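Local coordinates for carbonic anhydrase (Synechocystis sp., PDB 5SWC), which catalyses the reversible, zinc-dependent hydration of carbon dioxide and supplies carbon dioxide to RuBisCO inside the carboxysome, at residues I112-H117 against L175-N180; V168-N173 against G200-I205; I86-A91 against L143-A148; F55-C58 against R62-P65. One frame throughout, in Å; residues are numbered along the deposited sequence.

How the contacts relate
Contact 4 is the first to close, at the end of strand 53-58, where a short connection of three residues brings 62-65 back beside 55-58. It is complete before any other contact opens. Of the remaining three, contact 1 overlaps both of the others along the chain. Contact 3 joins loop 86-91 to 143-148, and contact 1, from strand 111-117 to helix 162-181, opens inside that span and closes beyond it, so the two cross. Contact 2, from the same helix to strand 197-204, likewise crosses contact 1 but follows contact 3 in series. Contacts 1 and 2 thus fix one helix on two neighbouring strands, while contacts 1 and 4 contribute His117 and Cys58 to the zinc site.

Contact 1: I112-H117 against L175-N180; sequences IIVCGH and LTQLKN. With ZN (zinc ion), chain G.
Val114 of the central strand 111-117 meets Gln177 and Leu178 of helix 162-181, the helix-on-sheet packing of the alpha/beta fold of beta-class carbonic anhydrases. With CG1 anti to the backbone N (chi1 179°), valine presents its two methyls to two different neighbours: CG1 to Gln177 and CG2 to Leu178. A short beta-branched residue suits a strand here because it offers both methyls without lengthening the gap to the helix.

Gln177 can be followed atom by atom. Its CB lies 4.0 Å from Val114 CG1, and the two side chains run at about a right angle. From CG onward the chain bends at chi2 (-37°) and leaves the strand, carrying its amide toward the loop near Ile86. There Gln177 OE1 accepts a hydrogen bond from the backbone N of Ile86. A weak bond from Asn180 ND2, one turn along the helix, reaches Gln177 OE1 at 3.3 Å. NE2 bonds to Asn173 O. Gln177 is therefore aliphatic where it touches the sheet and polar where it holds the loop, and its buried amide is satisfied at both ends.

Leu178 CD2 passes Val114 CG2 at 4.1 Å, the side chains running in opposite directions. Leu198 of strand 197-204 also touches this leucine. Three residues beyond Val114 the strand ends in the metal site, which Cys58, Cys120 and a water complete: His117 NE2 binds the zinc ion at 2.1 Å.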
loop_
_atom_site.group_PDB
_atom_site.type_symbol
_atom_site.label_atom_id
_atom_site.label_comp_id
_atom_site.label_asym_id
_atom_site.label_seq_id
_atom_site.Cartn_x
_atom_site.Cartn_y
_atom_site.Cartn_z
ATOM N N ILE A 112 19.306 -19.925 -8.873
ATOM C CA ILE A 112 18.229 -19.105 -9.393
ATOM C C ILE A 112 18.634 -18.623 -10.786
ATOM O O ILE A 112 19.737 -18.087 -10.948
ATOM C CB ILE A 112 17.931 -17.869 -8.543
ATOM C CG1 ILE A 112 17.568 -18.326 -7.132
ATOM C CG2 ILE A 112 16.804 -17.051 -9.166
ATOM C CD1 ILE A 112 17.360 -17.156 -6.122
ATOM N N ILE A 113 17.773 -18.816 -11.769
ATOM C CA ILE A 113 17.988 -18.336 -13.131
ATOM C C ILE A 113 16.884 -17.355 -13.483
ATOM O O ILE A 113 15.706 -17.734 -13.455
ATOM C CB ILE A 113 17.997 -19.469 -14.157
ATOM C CG1 ILE A 113 19.086 -20.485 -13.803
ATOM C CG2 ILE A 113 18.230 -18.888 -15.573
ATOM C CD1 ILE A 113 19.098 -21.725 -14.677
ATOM N N VAL A 114 17.216 -16.116 -13.818
ATOM C CA VAL A 114 16.293 -15.160 -14.405
ATOM C C VAL A 114 16.494 -15.268 -15.909
ATOM O O VAL A 114 17.579 -14.950 -16.416
ATOM C CB VAL A 114 16.547 -13.708 -13.971
ATOM C CG1 VAL A 114 15.570 -12.783 -14.652
ATOM C CG2 VAL A 114 16.456 -13.575 -12.451
ATOM N N CYS A 115 15.482 -15.736 -16.635
ATOM C CA CYS A 115 15.552 -15.955 -18.054
ATOM C C CYS A 115 14.595 -15.002 -18.774
ATOM O O CYS A 115 13.371 -15.079 -18.630
ATOM C CB CYS A 115 15.207 -17.414 -18.343
ATOM S SG CYS A 115 15.286 -17.842 -20.092
ATOM N N GLY A 116 15.155 -14.110 -19.554
ATOM C CA GLY A 116 14.422 -13.298 -20.504
ATOM C C GLY A 116 14.511 -13.908 -21.881
ATOM O O GLY A 116 15.118 -14.930 -22.062
ATOM N N HIS A 117 13.894 -13.258 -22.845
ATOM C CA HIS A 117 13.879 -13.807 -24.193
ATOM C C HIS A 117 13.684 -12.741 -25.251
ATOM O O HIS A 117 13.125 -11.666 -24.999
ATOM C CB HIS A 117 12.755 -14.865 -24.314
ATOM C CG HIS A 117 11.396 -14.244 -24.279
ATOM N ND1 HIS A 117 10.779 -13.811 -25.432
ATOM C CD2 HIS A 117 10.629 -13.801 -23.248
ATOM C CE1 HIS A 117 9.655 -13.189 -25.120
ATOM N NE2 HIS A 117 9.534 -13.148 -23.788
ATOM N N LEU A 175 19.311 -7.906 -15.958
ATOM C CA LEU A 175 20.282 -7.365 -15.000
ATOM C C LEU A 175 19.557 -6.623 -13.869
ATOM O O LEU A 175 19.920 -6.738 -12.706
ATOM C CB LEU A 175 21.299 -6.495 -15.714
ATOM C CG LEU A 175 22.068 -7.234 -16.821
ATOM C CD1 LEU A 175 23.180 -6.387 -17.323
ATOM C CD2 LEU A 175 22.572 -8.548 -16.311
ATOM N N THR A 176 18.515 -5.882 -14.186
ATOM C CA THR A 176 17.721 -5.215 -13.166
ATOM C C THR A 176 17.105 -6.226 -12.199
ATOM O O THR A 176 17.123 -6.013 -10.993
ATOM C CB THR A 176 16.628 -4.366 -13.809
ATOM O OG1 THR A 176 17.273 -3.339 -14.581
ATOM C CG2 THR A 176 15.699 -3.745 -12.819
ATOM N N GLN A 177 16.544 -7.305 -12.725
ATOM C CA GLN A 177 15.919 -8.262 -11.831
ATOM C C GLN A 177 16.937 -8.932 -10.915
ATOM O O GLN A 177 16.591 -9.247 -9.779
ATOM C CB GLN A 177 15.170 -9.331 -12.625
ATOM C CG GLN A 177 14.199 -8.846 -13.651
ATOM C CD GLN A 177 13.469 -7.638 -13.229
ATOM O OE1 GLN A 177 12.869 -7.573 -12.147
ATOM N NE2 GLN A 177 13.505 -6.628 -14.071
ATOM N N LEU A 178 18.158 -9.099 -11.376
ATOM C CA LEU A 178 19.210 -9.636 -10.516
ATOM C C LEU A 178 19.541 -8.687 -9.385
ATOM O O LEU A 178 19.789 -9.122 -8.268
ATOM C CB LEU A 178 20.448 -9.955 -11.364
ATOM C CG LEU A 178 20.226 -11.160 -12.270
ATOM C CD1 LEU A 178 21.203 -11.146 -13.386
ATOM C CD2 LEU A 178 20.306 -12.460 -11.521
ATOM N N LYS A 179 19.553 -7.383 -9.634
ATOM C CA LYS A 179 19.698 -6.424 -8.550
ATOM C C LYS A 179 18.510 -6.467 -7.598
ATOM O O LYS A 179 18.685 -6.425 -6.379
ATOM C CB LYS A 179 19.880 -5.005 -9.096
ATOM C CG LYS A 179 21.123 -4.757 -9.968
ATOM C CD LYS A 179 22.390 -5.024 -9.214
ATOM C CE LYS A 179 23.580 -4.784 -10.142
ATOM N NZ LYS A 179 24.821 -4.874 -9.324
ATOM N N ASN A 180 17.301 -6.566 -8.134
ATOM C CA ASN A 180 16.120 -6.672 -7.299
ATOM C C ASN A 180 16.155 -7.897 -6.396
ATOM O O ASN A 180 15.814 -7.829 -5.197
ATOM C CB ASN A 180 14.867 -6.683 -8.161
ATOM C CG ASN A 180 14.628 -5.363 -8.899
ATOM O OD1 ASN A 180 15.279 -4.362 -8.619
ATOM N ND2 ASN A 180 13.668 -5.356 -9.827
HETATM ZN ZN ZN G . 8.261 -11.885 -22.768
HETATM O O HOH W 1 6.814 -11.669 -24.254
#

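Contact 2: V168-N173 against G200-I205; sequences VAVAEN and GWIYRI. With FMT (formic acid), chain L.
Ile202 of strand 197-204 packs against Val170 and Ala171 of helix 162-181, one helix-to-strand interface in the layered alpha/beta fold, next to the zinc site. The contact across the segments is purely apolar. Ile202 uses its two branches separately. CG2, anti to the backbone N, reaches Val170 CG1 at 4.1 Å, and the two side chains cross obliquely. CG1 lies beside the backbone N (chi1 -57°) and carries CD1 to Ala171 CB at 3.7 Å. Alanine fits here because its single methyl lets the long branch of isoleucine settle close to the helix; Ile202 CD1 lies 4.0 Å from Ala171 CA. Val170 also borders the metal site, its side chain lying about 4 Å from that of Cys120.

Polar bonds lie off this interface. Backbone bonds tie Ile202 to Leu211 and Trp201 to Val114, joining the strand to both of its neighbours. Trp201 and Tyr203 pack instead on Met20 and Phe42 of a third subunit. The indole also holds a formic acid molecule, probably from the crystallisation liquor, which lies at the ring edge and bonds to His199 too: Trp201 NE1 donates to formic acid O2 at 3.0 Å, with an N-H...O angle of 157°.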
loop_
_atom_site.group_PDB
_atom_site.type_symbol
_atom_site.label_atom_id
_atom_site.label_comp_id
_atom_site.label_asym_id
_atom_site.label_seq_id
_atom_site.Cartn_x
_atom_site.Cartn_y
_atom_site.Cartn_z
ATOM N N VAL A 168 18.479 -4.662 -26.395
ATOM C CA VAL A 168 19.171 -4.148 -25.215
ATOM C C VAL A 168 18.225 -4.108 -24.013
ATOM O O VAL A 168 18.613 -4.430 -22.898
ATOM C CB VAL A 168 19.752 -2.747 -25.506
ATOM C CG1 VAL A 168 20.141 -2.044 -24.258
ATOM C CG2 VAL A 168 20.943 -2.892 -26.434
ATOM N N ALA A 169 16.963 -3.752 -24.214
ATOM C CA ALA A 169 15.995 -3.760 -23.104
ATOM C C ALA A 169 15.814 -5.146 -22.543
ATOM O O ALA A 169 15.731 -5.273 -21.298
ATOM C CB ALA A 169 14.637 -3.215 -23.551
ATOM N N VAL A 170 15.719 -6.180 -23.399
ATOM C CA VAL A 170 15.598 -7.549 -22.896
ATOM C C VAL A 170 16.792 -7.880 -21.975
ATOM O O VAL A 170 16.635 -8.442 -20.874
ATOM C CB VAL A 170 15.480 -8.522 -24.052
ATOM C CG1 VAL A 170 15.723 -9.963 -23.601
ATOM C CG2 VAL A 170 14.128 -8.394 -24.722
ATOM N N ALA A 171 18.008 -7.544 -22.428
ATOM C CA ALA A 171 19.218 -7.881 -21.669
ATOM C C ALA A 171 19.293 -7.088 -20.358
ATOM O O ALA A 171 19.536 -7.646 -19.276
ATOM C CB ALA A 171 20.444 -7.629 -22.524
ATOM N N GLU A 172 19.098 -5.776 -20.449
ATOM C CA GLU A 172 19.167 -4.913 -19.268
ATOM C C GLU A 172 18.058 -5.254 -18.265
ATOM O O GLU A 172 18.251 -5.143 -17.044
ATOM C CB GLU A 172 19.169 -3.447 -19.702
ATOM C CG GLU A 172 20.448 -2.995 -20.385
ATOM C CD GLU A 172 21.682 -3.003 -19.479
ATOM O OE1 GLU A 172 21.584 -3.099 -18.232
ATOM O OE2 GLU A 172 22.785 -2.840 -20.082
ATOM N N ASN A 173 16.912 -5.719 -18.744
ATOM C CA ASN A 173 15.843 -6.101 -17.837
ATOM C C ASN A 173 16.272 -7.260 -16.950
ATOM O O ASN A 173 15.941 -7.258 -15.755
ATOM C CB ASN A 173 14.571 -6.441 -18.655
ATOM C CG ASN A 173 13.417 -6.827 -17.799
ATOM O OD1 ASN A 173 12.895 -6.017 -17.021
ATOM N ND2 ASN A 173 12.935 -8.064 -17.990
ATOM N N GLY A 200 21.682 -15.081 -15.113
ATOM C CA GLY A 200 20.848 -14.296 -16.002
ATOM C C GLY A 200 21.002 -14.816 -17.412
ATOM O O GLY A 200 22.118 -14.854 -17.924
ATOM N N TRP A 201 19.906 -15.315 -17.973
ATOM C CA TRP A 201 19.908 -15.972 -19.286
ATOM C C TRP A 201 19.016 -15.239 -20.248
ATOM O O TRP A 201 17.909 -14.859 -19.899
ATOM C CB TRP A 201 19.419 -17.396 -19.114
ATOM C CG TRP A 201 20.427 -18.359 -18.579
ATOM C CD1 TRP A 201 21.669 -18.076 -18.048
ATOM C CD2 TRP A 201 20.318 -19.788 -18.627
ATOM N NE1 TRP A 201 22.329 -19.256 -17.752
ATOM C CE2 TRP A 201 21.530 -20.300 -18.081
ATOM C CE3 TRP A 201 19.330 -20.656 -19.059
ATOM C CZ2 TRP A 201 21.774 -21.666 -17.990
ATOM C CZ3 TRP A 201 19.582 -22.039 -18.965
ATOM C CH2 TRP A 201 20.793 -22.512 -18.425
ATOM N N ILE A 202 19.458 -15.082 -21.478
ATOM C CA ILE A 202 18.624 -14.565 -22.568
ATOM C C ILE A 202 18.382 -15.720 -23.539
ATOM O O ILE A 202 19.325 -16.270 -24.136
ATOM C CB ILE A 202 19.299 -13.444 -23.347
ATOM C CG1 ILE A 202 19.717 -12.272 -22.472
ATOM C CG2 ILE A 202 18.392 -12.972 -24.495
ATOM C CD1 ILE A 202 20.680 -11.304 -23.175
ATOM N N TYR A 203 17.100 -16.088 -23.711
ATOM C CA TYR A 203 16.725 -17.128 -24.684
ATOM C C TYR A 203 16.392 -16.459 -26.014
ATOM O O TYR A 203 15.462 -15.667 -26.129
ATOM C CB TYR A 203 15.541 -17.929 -24.134
ATOM C CG TYR A 203 14.853 -18.836 -25.129
ATOM C CD1 TYR A 203 15.572 -19.703 -25.940
ATOM C CD2 TYR A 203 13.484 -18.871 -25.214
ATOM C CE1 TYR A 203 14.932 -20.539 -26.842
ATOM C CE2 TYR A 203 12.828 -19.687 -26.119
ATOM C CZ TYR A 203 13.564 -20.522 -26.921
ATOM O OH TYR A 203 12.935 -21.366 -27.806
ATOM N N ARG A 204 17.197 -16.768 -27.028
ATOM C CA ARG A 204 17.025 -16.244 -28.389
ATOM C C ARG A 204 16.199 -17.248 -29.172
ATOM O O ARG A 204 16.686 -18.327 -29.567
ATOM C CB ARG A 204 18.389 -15.983 -29.032
ATOM C CG ARG A 204 19.164 -15.030 -28.218
ATOM C CD ARG A 204 20.471 -14.659 -28.832
ATOM N NE ARG A 204 20.262 -13.756 -29.952
ATOM C CZ ARG A 204 20.937 -13.809 -31.091
ATOM N NH1 ARG A 204 21.884 -14.735 -31.252
ATOM N NH2 ARG A 204 20.698 -12.914 -32.060
ATOM N N ILE A 205 14.943 -16.900 -29.400
ATOM C CA ILE A 205 13.951 -17.846 -29.926
ATOM C C ILE A 205 14.308 -18.321 -31.336
ATOM O O ILE A 205 14.380 -19.523 -31.591
ATOM C CB ILE A 205 12.569 -17.192 -29.930
ATOM C CG1 ILE A 205 12.073 -16.889 -28.502
ATOM C CG2 ILE A 205 11.552 -18.106 -30.652
ATOM C CD1 ILE A 205 10.872 -16.020 -28.483
HETATM C C FMT L . 25.718 -19.693 -16.441
HETATM O O1 FMT L . 25.816 -20.005 -17.647
HETATM O O2 FMT L . 24.828 -18.882 -16.075
#

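Contact 3: I86-A91 against L143-A148; sequences IPPYGA and LKHTEA
His145 lays its imidazole against Pro87 and brings one rim up to Ala91, and these three residues account for most of the surface buried here. The contact packs the loop between strand 76-81 and helix 95-106 against the chain just before helix 147-156, at a boundary with other subunits. The main interaction is a CH-pi contact: Pro87 CB sits 3.8 Å from the centroid of the His145 ring, 18° off the ring normal, over one face. Pro87 CG rests on the same ring, 3.8 Å from His145 CD2. Proline suits the place because its rigid ring offers a smooth wall of CH groups. With chi1 at -63°, CG of His145 stands anti to the carbonyl carbon, and the imidazole projects from its backbone over the loop.

Ala91 approaches from the rim. Its carbonyl O lies near the ring plane, 3.5 Å from His145 CE1, while its CB is 4.0 Å from that same carbon. Ala91 is placed by a type II turn closed by Ala91 N to Pro88 O at 3.0 Å; the positive phi of Gly90 (88°) would be unfavourable for a residue with a side chain. Asn93 of a third subunit bonds to Ala91 O through ND2 and to His145 NE2 through its backbone O.

A leucine in place of His145 would probably leave Asn93 O of the third subunit without its partner and Pro87 without an aromatic face to rest on.

Because a carbonyl O accepts from NE2, that nitrogen must carry a proton, and the bond probably fixes the ring's rotation and so which face it turns to Pro87.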
loop_
_atom_site.group_PDB
_atom_site.type_symbol
_atom_site.label_atom_id
_atom_site.label_comp_id
_atom_site.label_asym_id
_atom_site.label_seq_id
_atom_site.Cartn_x
_atom_site.Cartn_y
_atom_site.Cartn_z
ATOM N N ILE A 86 11.045 -9.511 -11.211
ATOM C CA ILE A 86 10.986 -9.720 -9.749
ATOM C C ILE A 86 11.063 -8.343 -9.102
ATOM O O ILE A 86 12.113 -7.718 -9.133
ATOM C CB ILE A 86 12.121 -10.602 -9.256
ATOM C CG1 ILE A 86 12.086 -11.987 -9.950
ATOM C CG2 ILE A 86 12.016 -10.751 -7.714
ATOM C CD1 ILE A 86 10.906 -12.820 -9.618
ATOM N N PRO A 87 9.957 -7.864 -8.502
ATOM C CA PRO A 87 10.051 -6.551 -7.874
ATOM C C PRO A 87 11.095 -6.541 -6.744
ATOM O O PRO A 87 11.352 -7.574 -6.121
ATOM C CB PRO A 87 8.621 -6.312 -7.337
ATOM C CG PRO A 87 7.739 -7.168 -8.238
ATOM C CD PRO A 87 8.602 -8.400 -8.476
ATOM N N PRO A 88 11.644 -5.382 -6.441
ATOM C CA PRO A 88 12.474 -5.280 -5.224
ATOM C C PRO A 88 11.698 -5.727 -3.990
ATOM O O PRO A 88 10.457 -5.646 -3.934
ATOM C CB PRO A 88 12.800 -3.791 -5.144
ATOM C CG PRO A 88 12.648 -3.303 -6.576
ATOM C CD PRO A 88 11.503 -4.073 -7.098
ATOM N N TYR A 89 12.438 -6.176 -2.983
ATOM C CA TYR A 89 11.858 -6.636 -1.745
ATOM C C TYR A 89 10.999 -5.571 -1.099
ATOM O O TYR A 89 11.466 -4.455 -0.840
ATOM C CB TYR A 89 12.983 -7.052 -0.797
ATOM C CG TYR A 89 12.549 -7.402 0.594
ATOM C CD1 TYR A 89 11.607 -8.414 0.804
ATOM C CD2 TYR A 89 13.073 -6.730 1.668
ATOM C CE1 TYR A 89 11.212 -8.721 2.110
ATOM C CE2 TYR A 89 12.670 -7.020 2.975
ATOM C CZ TYR A 89 11.745 -8.043 3.156
ATOM O OH TYR A 89 11.378 -8.298 4.487
ATOM N N GLY A 90 9.754 -5.904 -0.802
ATOM C CA GLY A 90 8.806 -4.985 -0.168
ATOM C C GLY A 90 8.043 -4.142 -1.133
ATOM O O GLY A 90 7.105 -3.424 -0.690
ATOM N N ALA A 91 8.385 -4.156 -2.430
ATOM C CA ALA A 91 7.710 -3.290 -3.381
ATOM C C ALA A 91 6.367 -3.851 -3.837
ATOM O O ALA A 91 5.548 -3.083 -4.350
ATOM C CB ALA A 91 8.569 -3.030 -4.580
ATOM N N LEU A 143 5.016 -2.663 -14.953
ATOM C CA LEU A 143 6.324 -2.308 -15.504
ATOM C C LEU A 143 7.069 -1.281 -14.671
ATOM O O LEU A 143 8.279 -1.155 -14.828
ATOM C CB LEU A 143 6.184 -1.898 -16.955
ATOM C CG LEU A 143 5.785 -3.011 -17.913
ATOM C CD1 LEU A 143 5.549 -2.432 -19.326
ATOM C CD2 LEU A 143 6.817 -4.103 -17.980
ATOM N N LYS A 144 6.388 -0.615 -13.749
ATOM C CA LYS A 144 7.055 0.252 -12.766
ATOM C C LYS A 144 8.149 -0.489 -12.038
ATOM O O LYS A 144 9.159 0.122 -11.651
ATOM C CB LYS A 144 6.051 0.797 -11.745
ATOM C CG LYS A 144 5.019 1.768 -12.336
ATOM C CD LYS A 144 3.996 2.175 -11.282
ATOM C CE LYS A 144 2.937 3.131 -11.866
ATOM N NZ LYS A 144 1.767 3.275 -10.925
ATOM N N HIS A 145 7.982 -1.793 -11.831
ATOM C CA HIS A 145 8.967 -2.540 -11.078
ATOM C C HIS A 145 10.251 -2.770 -11.848
ATOM O O HIS A 145 11.254 -3.152 -11.243
ATOM C CB HIS A 145 8.399 -3.858 -10.584
ATOM C CG HIS A 145 7.272 -3.699 -9.647
ATOM N ND1 HIS A 145 7.376 -3.024 -8.451
ATOM C CD2 HIS A 145 6.014 -4.163 -9.734
ATOM C CE1 HIS A 145 6.208 -3.092 -7.822
ATOM N NE2 HIS A 145 5.371 -3.783 -8.584
ATOM N N THR A 146 10.255 -2.467 -13.146
ATOM C CA THR A 146 11.480 -2.522 -13.936
ATOM C C THR A 146 11.815 -1.127 -14.503
ATOM O O THR A 146 12.551 -0.997 -15.493
ATOM C CB THR A 146 11.403 -3.639 -14.990
ATOM O OG1 THR A 146 12.744 -3.973 -15.374
ATOM C CG2 THR A 146 10.586 -3.259 -16.233
ATOM N N GLU A 147 11.375 -0.067 -13.833
ATOM C CA GLU A 147 11.686 1.291 -14.245
ATOM C C GLU A 147 13.190 1.538 -14.317
ATOM O O GLU A 147 13.650 2.356 -15.102
ATOM C CB GLU A 147 10.987 2.298 -13.319
ATOM C CG GLU A 147 11.380 3.754 -13.546
ATOM C CD GLU A 147 10.958 4.273 -14.883
ATOM O OE1 GLU A 147 10.130 3.656 -15.597
ATOM O OE2 GLU A 147 11.475 5.354 -15.220
ATOM N N ALA A 148 13.966 0.849 -13.488
ATOM C CA ALA A 148 15.407 1.040 -13.536
ATOM C C ALA A 148 15.967 0.651 -14.891
ATOM O O ALA A 148 16.960 1.241 -15.341
ATOM C CB ALA A 148 16.101 0.308 -12.378
#

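Contact 4: F55-C58 against R62-P65; sequences FICC and RVDP. With ZN (zinc ion), chain G.
The Phe55 ring has neighbours on both sides of its plane. Pro65 CB stands off one side, obliquely above the CD1-CE1 bond and a little outside it, 3.5 Å from Phe55 CD1. Cys115 CB approaches CE1 from the other side of the ring plane, and CE2 comes near Trp201 CE3. CG of Phe55 is anti to the backbone N (chi1 -159°), which carries the ring out from the strand toward the returning chain. A flat, wholly apolar side chain suits this buried place, and proline suits the other side, being compact at the start of a helix. An alanine at Phe55 is likely to open a gap between Pro65 CB and Cys115 CB, where the phenyl ring had separated the two.

Cys57 fills the next position. Its SG stands between the backbone N and the carbonyl carbon (chi1 72°), facing Pro65 CG at 3.7 Å and Val63 CG1 at 4.1 Å, an apolar use of the thiol. Cys58 SG instead binds the zinc ion at 2.3 Å. Cys58 and Arg62 begin and end the Cys-x-Asp-x-Arg signature of beta-class carbonic anhydrases, and Arg62 pairs with Asp60 between them.

The loop 62-65 returns beside the end of strand 53-58, which runs between strands 76-81 and 111-117; Val63 also touches His117 and Arg80, while Asp64 OD1 caps helix 65-69 at Leu67 N.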
loop_
_atom_site.group_PDB
_atom_site.type_symbol
_atom_site.label_atom_id
_atom_site.label_comp_id
_atom_site.label_asym_id
_atom_site.label_seq_id
_atom_site.Cartn_x
_atom_site.Cartn_y
_atom_site.Cartn_z
ATOM N N PHE A 55 13.558 -21.245 -11.624
ATOM C CA PHE A 55 13.648 -20.700 -12.989
ATOM C C PHE A 55 12.557 -19.675 -13.153
ATOM O O PHE A 55 11.380 -19.979 -13.053
ATOM C CB PHE A 55 13.494 -21.858 -14.021
ATOM C CG PHE A 55 14.040 -21.572 -15.369
ATOM C CD1 PHE A 55 13.289 -20.889 -16.308
ATOM C CD2 PHE A 55 15.282 -22.029 -15.713
ATOM C CE1 PHE A 55 13.824 -20.630 -17.564
ATOM C CE2 PHE A 55 15.816 -21.764 -16.981
ATOM C CZ PHE A 55 15.052 -21.064 -17.878
ATOM N N ILE A 56 12.944 -18.424 -13.383
ATOM C CA ILE A 56 12.033 -17.299 -13.525
ATOM C C ILE A 56 12.019 -16.928 -14.980
ATOM O O ILE A 56 13.093 -16.626 -15.546
ATOM C CB ILE A 56 12.510 -16.101 -12.671
ATOM C CG1 ILE A 56 12.557 -16.466 -11.208
ATOM C CG2 ILE A 56 11.659 -14.867 -12.945
ATOM C CD1 ILE A 56 13.520 -15.645 -10.364
ATOM N N CYS A 57 10.870 -16.959 -15.635
ATOM C CA CYS A 57 10.842 -16.640 -17.042
ATOM C C CYS A 57 9.547 -15.976 -17.451
ATOM O O CYS A 57 8.655 -15.768 -16.626
ATOM C CB CYS A 57 11.121 -17.904 -17.849
ATOM S SG CYS A 57 9.837 -19.126 -17.911
ATOM N N CYS A 58 9.438 -15.589 -18.698
ATOM C CA CYS A 58 8.253 -14.895 -19.148
ATOM C C CYS A 58 7.093 -15.816 -19.386
ATOM O O CYS A 58 7.251 -16.980 -19.756
ATOM C CB CYS A 58 8.589 -14.098 -20.419
ATOM S SG CYS A 58 7.301 -12.909 -20.962
ATOM N N ARG A 62 5.946 -18.700 -26.288
ATOM C CA ARG A 62 7.068 -19.202 -27.083
ATOM C C ARG A 62 8.175 -19.745 -26.212
ATOM O O ARG A 62 9.138 -20.321 -26.733
ATOM C CB ARG A 62 7.595 -18.134 -28.040
ATOM C CG ARG A 62 6.539 -17.619 -28.986
ATOM C CD ARG A 62 6.980 -16.400 -29.739
ATOM N NE ARG A 62 7.028 -15.232 -28.883
ATOM C CZ ARG A 62 7.268 -14.002 -29.297
ATOM N NH1 ARG A 62 7.577 -13.787 -30.572
ATOM N NH2 ARG A 62 7.256 -12.983 -28.463
ATOM N N VAL A 63 8.071 -19.541 -24.913
ATOM C CA VAL A 63 9.083 -19.976 -23.964
ATOM C C VAL A 63 8.595 -21.188 -23.188
ATOM O O VAL A 63 7.488 -21.190 -22.617
ATOM C CB VAL A 63 9.397 -18.820 -22.965
ATOM C CG1 VAL A 63 10.421 -19.292 -21.934
ATOM C CG2 VAL A 63 9.856 -17.581 -23.691
ATOM N N ASP A 64 9.387 -22.259 -23.177
ATOM C CA ASP A 64 9.058 -23.461 -22.401
ATOM C C ASP A 64 10.341 -23.877 -21.660
ATOM O O ASP A 64 11.239 -24.456 -22.271
ATOM C CB ASP A 64 8.532 -24.560 -23.299
ATOM C CG ASP A 64 8.192 -25.868 -22.510
ATOM O OD1 ASP A 64 8.713 -26.044 -21.391
ATOM O OD2 ASP A 64 7.443 -26.707 -23.061
ATOM N N PRO A 65 10.470 -23.568 -20.372
ATOM C CA PRO A 65 11.745 -23.773 -19.691
ATOM C C PRO A 65 12.148 -25.228 -19.638
ATOM O O PRO A 65 13.341 -25.548 -19.742
ATOM C CB PRO A 65 11.514 -23.238 -18.274
ATOM C CG PRO A 65 10.187 -22.745 -18.260
ATOM C CD PRO A 65 9.488 -22.873 -19.525
HETATM ZN ZN ZN G . 8.261 -11.885 -22.768
HETATM O O HOH W 1 6.814 -11.669 -24.254
#